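PDB 3OBB: probable 3-hydroxyisobutyrate dehydrogenase, which catalyses the NAD(+)-dependent oxidation of L-serine and methyl-L-serine, with low activity toward beta-hydroxyisobutyrate, and works as a homotetramer. Local coordinates for residues Ile6-Leu11 with Tyr27-Phe32; Val62-Leu67 with Leu94-Ile99; His72-Tyr77 with Ala104-Ala109. All blocks are in the same frame, centred on the assembly; numbering follows the deposited sequence.

Contact 1. Residues Ile6-Leu11 with Tyr27-Phe32; sequences IAFIGL and YLLNVF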
loop_
_atom_site.group_PDB
_atom_site.type_symbol
_atom_site.label_atom_id
_atom_site.label_comp_id
_atom_site.label_asym_id
_atom_site.label_seq_id
_atom_site.Cartn_x
_atom_site.Cartn_y
_atom_site.Cartn_z
ATOM N N ILE A 6 41.707 -16.728 15.056
ATOM C CA ILE A 6 40.446 -16.003 14.870
ATOM C C ILE A 6 39.693 -15.859 16.198
ATOM O O ILE A 6 39.615 -16.810 16.971
ATOM C CB ILE A 6 39.535 -16.710 13.832
ATOM C CG1 ILE A 6 40.011 -16.472 12.395
ATOM C CG2 ILE A 6 38.113 -16.179 13.903
ATOM C CD1 ILE A 6 41.371 -17.055 12.033
ATOM N N ALA A 7 39.170 -14.669 16.479
ATOM C CA ALA A 7 38.183 -14.524 17.536
ATOM C C ALA A 7 36.792 -14.454 16.883
ATOM O O ALA A 7 36.604 -13.709 15.922
ATOM C CB ALA A 7 38.460 -13.294 18.383
ATOM N N PHE A 8 35.844 -15.263 17.363
ATOM C CA PHE A 8 34.484 -15.284 16.808
ATOM C C PHE A 8 33.504 -14.895 17.915
ATOM O O PHE A 8 33.365 -15.590 18.931
ATOM C CB PHE A 8 34.132 -16.658 16.203
ATOM C CG PHE A 8 33.115 -16.609 15.089
ATOM C CD1 PHE A 8 31.769 -16.347 15.345
ATOM C CD2 PHE A 8 33.497 -16.859 13.781
ATOM C CE1 PHE A 8 30.836 -16.304 14.314
ATOM C CE2 PHE A 8 32.560 -16.849 12.730
ATOM C CZ PHE A 8 31.231 -16.564 12.993
ATOM N N ILE A 9 32.851 -13.757 17.723
ATOM C CA ILE A 9 31.902 -13.256 18.700
ATOM C C ILE A 9 30.483 -13.447 18.135
ATOM O O ILE A 9 30.137 -12.914 17.074
ATOM C CB ILE A 9 32.226 -11.777 19.098
ATOM C CG1 ILE A 9 33.579 -11.711 19.833
ATOM C CG2 ILE A 9 31.165 -11.182 20.001
ATOM C CD1 ILE A 9 34.678 -11.065 19.025
ATOM N N GLY A 10 29.683 -14.252 18.833
ATOM C CA GLY A 10 28.303 -14.482 18.434
ATOM C C GLY A 10 28.174 -15.868 17.858
ATOM O O GLY A 10 28.626 -16.127 16.737
ATOM N N LEU A 11 27.568 -16.764 18.639
ATOM C CA LEU A 11 27.356 -18.145 18.249
ATOM C C LEU A 11 25.855 -18.512 18.197
ATOM O O LEU A 11 25.431 -19.550 18.708
ATOM C CB LEU A 11 28.134 -19.092 19.165
ATOM C CG LEU A 11 29.613 -18.793 19.438
ATOM C CD1 LEU A 11 30.093 -19.611 20.646
ATOM C CD2 LEU A 11 30.461 -19.060 18.215
ATOM N N TYR A 27 41.245 -23.365 10.998
ATOM C CA TYR A 27 41.600 -22.216 11.829
ATOM C C TYR A 27 41.499 -22.540 13.315
ATOM O O TYR A 27 40.774 -23.463 13.712
ATOM C CB TYR A 27 40.736 -21.008 11.480
ATOM C CG TYR A 27 40.959 -20.562 10.064
ATOM C CD1 TYR A 27 40.095 -20.974 9.035
ATOM C CD2 TYR A 27 42.051 -19.756 9.735
ATOM C CE1 TYR A 27 40.322 -20.587 7.711
ATOM C CE2 TYR A 27 42.266 -19.353 8.420
ATOM C CZ TYR A 27 41.408 -19.777 7.425
ATOM O OH TYR A 27 41.645 -19.388 6.145
ATOM N N LEU A 28 42.249 -21.786 14.122
ATOM C CA LEU A 28 42.127 -21.817 15.581
ATOM C C LEU A 28 41.161 -20.715 15.993
ATOM O O LEU A 28 41.336 -19.545 15.606
ATOM C CB LEU A 28 43.489 -21.590 16.251
ATOM C CG LEU A 28 44.652 -22.400 15.689
ATOM C CD1 LEU A 28 45.908 -22.096 16.463
ATOM C CD2 LEU A 28 44.341 -23.882 15.752
ATOM N N LEU A 29 40.145 -21.069 16.774
ATOM C CA LEU A 29 39.179 -20.062 17.181
ATOM C C LEU A 29 39.124 -19.945 18.685
ATOM O O LEU A 29 39.101 -20.952 19.378
ATOM C CB LEU A 29 37.764 -20.382 16.658
ATOM C CG LEU A 29 37.349 -20.642 15.187
ATOM C CD1 LEU A 29 35.949 -20.090 14.984
ATOM C CD2 LEU A 29 38.246 -20.085 14.117
ATOM N N ASN A 30 39.104 -18.706 19.173
ATOM C CA ASN A 30 38.584 -18.399 20.504
ATOM C C ASN A 30 37.190 -17.869 20.299
ATOM O O ASN A 30 36.992 -16.974 19.486
ATOM C CB ASN A 30 39.418 -17.328 21.218
ATOM C CG ASN A 30 40.890 -17.625 21.190
ATOM O OD1 ASN A 30 41.698 -16.787 20.758
ATOM N ND2 ASN A 30 41.262 -18.828 21.619
ATOM N N VAL A 31 36.222 -18.406 21.033
ATOM C CA VAL A 31 34.818 -18.043 20.810
ATOM C C VAL A 31 34.178 -17.414 22.054
ATOM O O VAL A 31 34.583 -17.685 23.190
ATOM C CB VAL A 31 33.973 -19.244 20.282
ATOM C CG1 VAL A 31 34.517 -19.723 18.949
ATOM C CG2 VAL A 31 33.898 -20.429 21.295
ATOM N N PHE A 32 33.201 -16.542 21.828
ATOM C CA PHE A 32 32.382 -16.044 22.913
ATOM C C PHE A 32 30.978 -15.813 22.424
ATOM O O PHE A 32 30.748 -15.319 21.307
ATOM C CB PHE A 32 32.949 -14.764 23.590
ATOM C CG PHE A 32 32.150 -14.335 24.808
ATOM C CD1 PHE A 32 31.218 -13.291 24.720
ATOM C CD2 PHE A 32 32.274 -15.026 26.009
ATOM C CE1 PHE A 32 30.454 -12.913 25.839
ATOM C CE2 PHE A 32 31.517 -14.667 27.125
ATOM C CZ PHE A 32 30.600 -13.602 27.032
#

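Contact 2. Residues Val62-Leu67 with Leu94-Ile99; sequences VVISML and LECSTI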
loop_
_atom_site.group_PDB
_atom_site.type_symbol
_atom_site.label_atom_id
_atom_site.label_comp_id
_atom_site.label_asym_id
_atom_site.label_seq_id
_atom_site.Cartn_x
_atom_site.Cartn_y
_atom_site.Cartn_z
ATOM N N VAL A 62 42.379 -11.999 13.352
ATOM C CA VAL A 62 41.079 -11.546 12.805
ATOM C C VAL A 62 39.915 -11.753 13.780
ATOM O O VAL A 62 39.839 -12.760 14.482
ATOM C CB VAL A 62 40.764 -12.131 11.395
ATOM C CG1 VAL A 62 41.435 -13.446 11.177
ATOM C CG2 VAL A 62 39.267 -12.242 11.159
ATOM N N VAL A 63 39.063 -10.742 13.864
ATOM C CA VAL A 63 37.849 -10.788 14.662
ATOM C C VAL A 63 36.652 -10.829 13.711
ATOM O O VAL A 63 36.527 -9.968 12.834
ATOM C CB VAL A 63 37.719 -9.553 15.569
ATOM C CG1 VAL A 63 36.503 -9.682 16.458
ATOM C CG2 VAL A 63 38.985 -9.361 16.408
ATOM N N ILE A 64 35.798 -11.844 13.881
ATOM C CA ILE A 64 34.561 -11.979 13.126
ATOM C C ILE A 64 33.398 -11.919 14.114
ATOM O O ILE A 64 33.333 -12.756 15.017
ATOM C CB ILE A 64 34.518 -13.351 12.383
ATOM C CG1 ILE A 64 35.801 -13.561 11.581
ATOM C CG2 ILE A 64 33.242 -13.489 11.533
ATOM C CD1 ILE A 64 35.988 -14.952 11.035
ATOM N N SER A 65 32.506 -10.936 13.978
ATOM C CA SER A 65 31.299 -10.939 14.784
ATOM C C SER A 65 30.070 -11.364 13.961
ATOM O O SER A 65 30.057 -11.249 12.722
ATOM C CB SER A 65 31.069 -9.619 15.545
ATOM O OG SER A 65 31.274 -8.460 14.752
HETATM N N MSE A 66 29.057 -11.865 14.662
HETATM C CA MSE A 66 27.792 -12.261 14.058
HETATM C C MSE A 66 26.764 -12.264 15.184
HETATM O O MSE A 66 26.588 -13.258 15.882
HETATM C CB MSE A 66 27.944 -13.637 13.374
HETATM C CG MSE A 66 26.663 -14.313 12.890
HETATM SE SE MSE A 66 25.381 -13.190 11.976
HETATM C CE MSE A 66 24.088 -13.037 13.370
ATOM N N LEU A 67 26.107 -11.128 15.377
ATOM C CA LEU A 67 25.173 -10.941 16.495
ATOM C C LEU A 67 23.748 -10.599 16.014
ATOM O O LEU A 67 23.567 -10.100 14.888
ATOM C CB LEU A 67 25.694 -9.841 17.440
ATOM C CG LEU A 67 27.094 -9.997 18.041
ATOM C CD1 LEU A 67 27.591 -8.679 18.611
ATOM C CD2 LEU A 67 27.134 -11.083 19.106
ATOM N N LEU A 94 35.982 -8.551 10.559
ATOM C CA LEU A 94 34.847 -8.908 9.696
ATOM C C LEU A 94 33.542 -8.807 10.488
ATOM O O LEU A 94 33.244 -9.681 11.291
ATOM C CB LEU A 94 35.034 -10.334 9.148
ATOM C CG LEU A 94 35.965 -10.612 7.936
ATOM C CD1 LEU A 94 37.013 -9.546 7.721
ATOM C CD2 LEU A 94 36.617 -12.002 7.932
ATOM N N GLU A 95 32.787 -7.729 10.295
ATOM C CA GLU A 95 31.511 -7.553 10.970
ATOM C C GLU A 95 30.333 -8.009 10.034
ATOM O O GLU A 95 29.969 -7.300 9.055
ATOM C CB GLU A 95 31.353 -6.107 11.451
ATOM C CG GLU A 95 30.514 -5.954 12.708
ATOM C CD GLU A 95 29.207 -6.779 12.661
ATOM O OE1 GLU A 95 29.070 -7.781 13.424
ATOM O OE2 GLU A 95 28.330 -6.416 11.850
ATOM N N CYS A 96 29.763 -9.175 10.374
ATOM C CA CYS A 96 28.892 -9.968 9.486
ATOM C C CYS A 96 27.453 -10.011 9.936
ATOM O O CYS A 96 26.645 -10.723 9.348
ATOM C CB CYS A 96 29.361 -11.421 9.379
ATOM S SG CYS A 96 31.028 -11.608 8.785
ATOM N N SER A 97 27.138 -9.242 10.972
ATOM C CA SER A 97 25.760 -9.058 11.375
ATOM C C SER A 97 25.053 -8.247 10.316
ATOM O O SER A 97 25.685 -7.592 9.481
ATOM C CB SER A 97 25.700 -8.291 12.695
ATOM O OG SER A 97 26.426 -8.993 13.680
ATOM N N THR A 98 23.735 -8.259 10.377
ATOM C CA THR A 98 22.956 -7.361 9.560
ATOM C C THR A 98 22.518 -6.200 10.422
ATOM O O THR A 98 21.764 -6.379 11.399
ATOM C CB THR A 98 21.744 -8.085 8.935
ATOM O OG1 THR A 98 22.237 -9.113 8.065
ATOM C CG2 THR A 98 20.894 -7.112 8.125
ATOM N N ILE A 99 23.005 -5.017 10.047
ATOM C CA ILE A 99 22.764 -3.805 10.801
ATOM C C ILE A 99 22.562 -2.674 9.808
ATOM O O ILE A 99 22.934 -2.803 8.647
ATOM C CB ILE A 99 23.945 -3.498 11.770
ATOM C CG1 ILE A 99 25.227 -3.142 10.993
ATOM C CG2 ILE A 99 24.177 -4.686 12.708
ATOM C CD1 ILE A 99 26.441 -2.779 11.891
#

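Contact 3. Residues His72-Tyr77 with Ala104-Ala109; sequences HVEGLY and ARKIHA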
loop_
_atom_site.group_PDB
_atom_site.type_symbol
_atom_site.label_atom_id
_atom_site.label_comp_id
_atom_site.label_asym_id
_atom_site.label_seq_id
_atom_site.Cartn_x
_atom_site.Cartn_y
_atom_site.Cartn_z
ATOM N N HIS A 72 22.991 -3.679 19.450
ATOM C CA HIS A 72 23.900 -4.491 20.257
ATOM C C HIS A 72 25.308 -4.343 19.690
ATOM O O HIS A 72 26.255 -4.080 20.417
ATOM C CB HIS A 72 23.520 -5.971 20.183
ATOM C CG HIS A 72 23.040 -6.563 21.475
ATOM N ND1 HIS A 72 23.204 -5.945 22.700
ATOM C CD2 HIS A 72 22.446 -7.756 21.735
ATOM C CE1 HIS A 72 22.707 -6.717 23.653
ATOM N NE2 HIS A 72 22.253 -7.829 23.095
ATOM N N VAL A 73 25.418 -4.538 18.378
ATOM C CA VAL A 73 26.686 -4.568 17.647
ATOM C C VAL A 73 27.515 -3.272 17.801
ATOM O O VAL A 73 28.732 -3.312 18.019
ATOM C CB VAL A 73 26.410 -4.872 16.145
ATOM C CG1 VAL A 73 27.501 -4.344 15.237
ATOM C CG2 VAL A 73 26.211 -6.378 15.921
ATOM N N GLU A 74 26.830 -2.139 17.686
ATOM C CA GLU A 74 27.463 -0.841 17.627
ATOM C C GLU A 74 27.919 -0.470 19.023
ATOM O O GLU A 74 29.066 -0.102 19.218
ATOM C CB GLU A 74 26.465 0.168 17.080
ATOM C CG GLU A 74 27.071 1.394 16.479
ATOM C CD GLU A 74 26.033 2.447 16.291
ATOM O OE1 GLU A 74 25.336 2.421 15.261
ATOM O OE2 GLU A 74 25.890 3.288 17.196
ATOM N N GLY A 75 27.024 -0.632 19.994
ATOM C CA GLY A 75 27.355 -0.494 21.411
ATOM C C GLY A 75 28.499 -1.377 21.896
ATOM O O GLY A 75 29.224 -0.993 22.807
ATOM N N LEU A 76 28.666 -2.553 21.286
ATOM C CA LEU A 76 29.774 -3.449 21.614
ATOM C C LEU A 76 31.109 -2.900 21.131
ATOM O O LEU A 76 32.068 -2.857 21.896
ATOM C CB LEU A 76 29.560 -4.833 21.007
ATOM C CG LEU A 76 30.656 -5.881 21.210
ATOM C CD1 LEU A 76 30.554 -6.465 22.597
ATOM C CD2 LEU A 76 30.546 -6.980 20.170
ATOM N N TYR A 77 31.165 -2.487 19.866
ATOM C CA TYR A 77 32.409 -2.050 19.231
ATOM C C TYR A 77 32.844 -0.625 19.556
ATOM O O TYR A 77 34.023 -0.328 19.473
ATOM C CB TYR A 77 32.289 -2.138 17.708
ATOM C CG TYR A 77 32.600 -3.482 17.112
ATOM C CD1 TYR A 77 31.573 -4.333 16.721
ATOM C CD2 TYR A 77 33.916 -3.887 16.899
ATOM C CE1 TYR A 77 31.842 -5.564 16.151
ATOM C CE2 TYR A 77 34.201 -5.113 16.330
ATOM C CZ TYR A 77 33.146 -5.953 15.952
ATOM O OH TYR A 77 33.392 -7.185 15.397
ATOM N N ALA A 104 26.848 0.742 10.265
ATOM C CA ALA A 104 28.079 0.134 9.726
ATOM C C ALA A 104 29.157 1.145 9.328
ATOM O O ALA A 104 30.348 0.870 9.476
ATOM C CB ALA A 104 27.764 -0.743 8.543
ATOM N N ARG A 105 28.750 2.278 8.767
ATOM C CA ARG A 105 29.708 3.332 8.407
ATOM C C ARG A 105 30.341 3.939 9.653
ATOM O O ARG A 105 31.547 4.214 9.688
ATOM C CB ARG A 105 29.036 4.449 7.599
ATOM C CG ARG A 105 28.710 4.041 6.190
ATOM C CD ARG A 105 28.052 5.145 5.397
ATOM N NE ARG A 105 27.143 4.482 4.471
ATOM C CZ ARG A 105 25.821 4.611 4.467
ATOM N NH1 ARG A 105 25.208 5.446 5.296
ATOM N NH2 ARG A 105 25.125 3.934 3.575
ATOM N N LYS A 106 29.500 4.175 10.654
ATOM C CA LYS A 106 29.915 4.684 11.952
ATOM C C LYS A 106 30.989 3.780 12.573
ATOM O O LYS A 106 32.056 4.266 12.980
ATOM C CB LYS A 106 28.685 4.815 12.853
ATOM C CG LYS A 106 28.918 5.528 14.136
ATOM C CD LYS A 106 27.924 6.686 14.322
ATOM C CE LYS A 106 27.784 7.028 15.807
ATOM N NZ LYS A 106 27.373 5.795 16.581
ATOM N N ILE A 107 30.722 2.474 12.631
ATOM C CA ILE A 107 31.735 1.520 13.079
ATOM C C ILE A 107 32.950 1.545 12.147
ATOM O O ILE A 107 34.074 1.554 12.631
ATOM C CB ILE A 107 31.189 0.060 13.251
ATOM C CG1 ILE A 107 30.063 0.027 14.292
ATOM C CG2 ILE A 107 32.278 -0.868 13.750
ATOM C CD1 ILE A 107 29.028 -1.091 14.079
ATOM N N HIS A 108 32.734 1.554 10.825
ATOM C CA HIS A 108 33.860 1.585 9.865
ATOM C C HIS A 108 34.844 2.733 10.131
ATOM O O HIS A 108 36.065 2.536 10.126
ATOM C CB HIS A 108 33.369 1.694 8.418
ATOM C CG HIS A 108 33.271 0.380 7.698
ATOM N ND1 HIS A 108 34.373 -0.284 7.212
ATOM C CD2 HIS A 108 32.199 -0.360 7.336
ATOM C CE1 HIS A 108 33.990 -1.380 6.589
ATOM N NE2 HIS A 108 32.673 -1.452 6.650
ATOM N N ALA A 109 34.294 3.927 10.355
ATOM C CA ALA A 109 35.078 5.140 10.558
ATOM C C ALA A 109 35.856 5.081 11.854
ATOM O O ALA A 109 37.024 5.514 11.916
ATOM C CB ALA A 109 34.172 6.393 10.533
#

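Contact 1. Residues Ile6-Leu11 with Tyr27-Phe32
The amide N of Gly10 donates to Phe32 O at 2.9 Å, a nearly straight bond that ends a run of five between two parallel strands. Earlier in the run Ile6 N takes Leu28 O, Asn30 N takes Ile6 O, Phe8 N takes Asn30 O and Phe32 N takes Phe8 O, so Ile6 and Phe8 use both their N-H and their C=O on the same neighbouring strand, each straddling one residue (Leu29, Val31). Their side chains share one face of the sheet with Leu29 and Val31. There Leu29 forks: CD2 lies against Ile6 CB at 3.6 Å, while CD1 reaches Phe8 CB at 4.1 Å. Ile6 carries CG1 beside its backbone N (chi1 -76°), from where CD1 meets the ring of Tyr27 at CD2, 3.6 Å away. Branched and aromatic residues suit this face, since Met18, Ala19 and Leu23 of helix 15-24 pack onto Phe8 and Leu29. Beyond the strand, Leu11 turns back across Val31 at about a right angle, its CD1 3.9 Å from Val31 CB. Gly10 has backbone angles (107/106) at which a CB would press on the preceding carbonyl O, which explains glycine here. Asp33 OD1 accepts from Leu11 N just past the second strand. All twelve residues belong to the experimentally established NAD(+)-binding region, and strand, glycine turn, helix 15-24 and strand form the beta-alpha-beta unit that opens a Rossmann fold.

Contact 2. Residues Val62-Leu67 with Leu94-Ile99
Ser65 OG donates to Glu95 OE1 at 2.7 Å, joining two neighbouring parallel strands of the Rossmann sheet near their C-terminal ends. OE1 accepts a second hydroxyl, Ser97 OG at 2.9 Å. The two donors come to different sides of the oxygen: OE1 receives Ser65 OG on its anti lone pair and Ser97 OG on its syn lone pair, so together they fix the turn of the carboxylate. Ser97 OG in turn accepts the N-H of Leu67 at 2.7 Å in an almost straight bond (176°), completing a relay from the backbone of one segment to the acid of the other. Small hydroxyl residues suit both places because each can donate and accept while fitting between the chains. The bend of Glu95 at chi2 (-46°) brings its carboxylate back toward Ser65, and Tyr77 OH from helix 70-78 is a further hydrogen-bonding partner of Ser65 OG.

The strand pairing itself carries this polar group. Leu94 N bonds to Val63 O, and Ser65 N to Leu94 O; Cys96 N then reaches Ser65 O from above the carbonyl plane, as the second chain leaves the regular strand. On the other face of the sheet, Ile64 and Leu94 run side by side, and helix 143-156 packs on Leu94. Further along, Thr98, an NAD(+)-binding residue, hydrogen-bonds through OG1 to the active-site Lys173. Cys96 shares the apolar side, its SG resting 4.0 Å from Ile64 CG2.

Contact 3. Residues His72-Tyr77 with Ala104-Ala109
With its CG1 beside the backbone N (chi1 -60°) and the chain extended beyond CG1, Ile107 sends CD1 out to the neighbouring helix, while Glu74, its CG opposite the backbone N (chi1 -158°), crosses that isoleucine obliquely. Ile107 is the wedge between the helices. Its CD1 meets Val73 CG1 at 3.8 Å, the two side chains crossing at about a right angle, and comes as near as 3.9 Å to Glu74 CA. Its other branch, CG2, turns to Tyr77 and lies 4.2 Å from CB of that residue. A beta-branched isoleucine suits the place because its two arms serve successive turns of the facing helix at once.

Glu74 does double duty. Its methylene CG packs on Ile107 CG1 at 4.0 Å, and its carboxylate carries on to Lys106, with OE2 3.0 Å from Lys106 NZ in a salt bridge. The lysine is exposed and comes across at about a right angle, bent at chi2 and chi4. OE1 of the same glutamate is hydrogen-bonded to Ser103 OG, so both oxygens have partners on helix 101-112. On the buried side, Val73 and Tyr77 pack on Glu95, and Met118 of strand 117-124 touches Ile107.

The short helix segments run nearly parallel, 14° apart with axes 10.3 Å from each other. Strand 92-95 links the two helices in the chain, and they lie side by side against the parallel part of the sheet, as in the Rossmann fold.

Overall arrangement
All three contacts belong to one Rossmann-type domain. Contacts 1 and 2 adjoin in its sheet, their centres about 11 Å apart, because strand 5-9 is next to strand 62-65: Ala7 N bonds to Val62 O at 2.8 Å, and Met66 N lies the same distance from Ile9 O. Contact 3 is a helix pair packed beside contact 2, about 10 Å away between centres, and is tied to it by Ser65 OG and Tyr77 OH at 2.6 Å. Contacts 1 and 3 are about 19 Å apart and touch lightly through Ile9 and Leu76. Contact 1 holds Gly10, the first glycine of what is probably the GxGxxG turn, within the NAD(+)-binding region, whereas contact 2 holds the NAD(+)-binding Thr98 beside the active site.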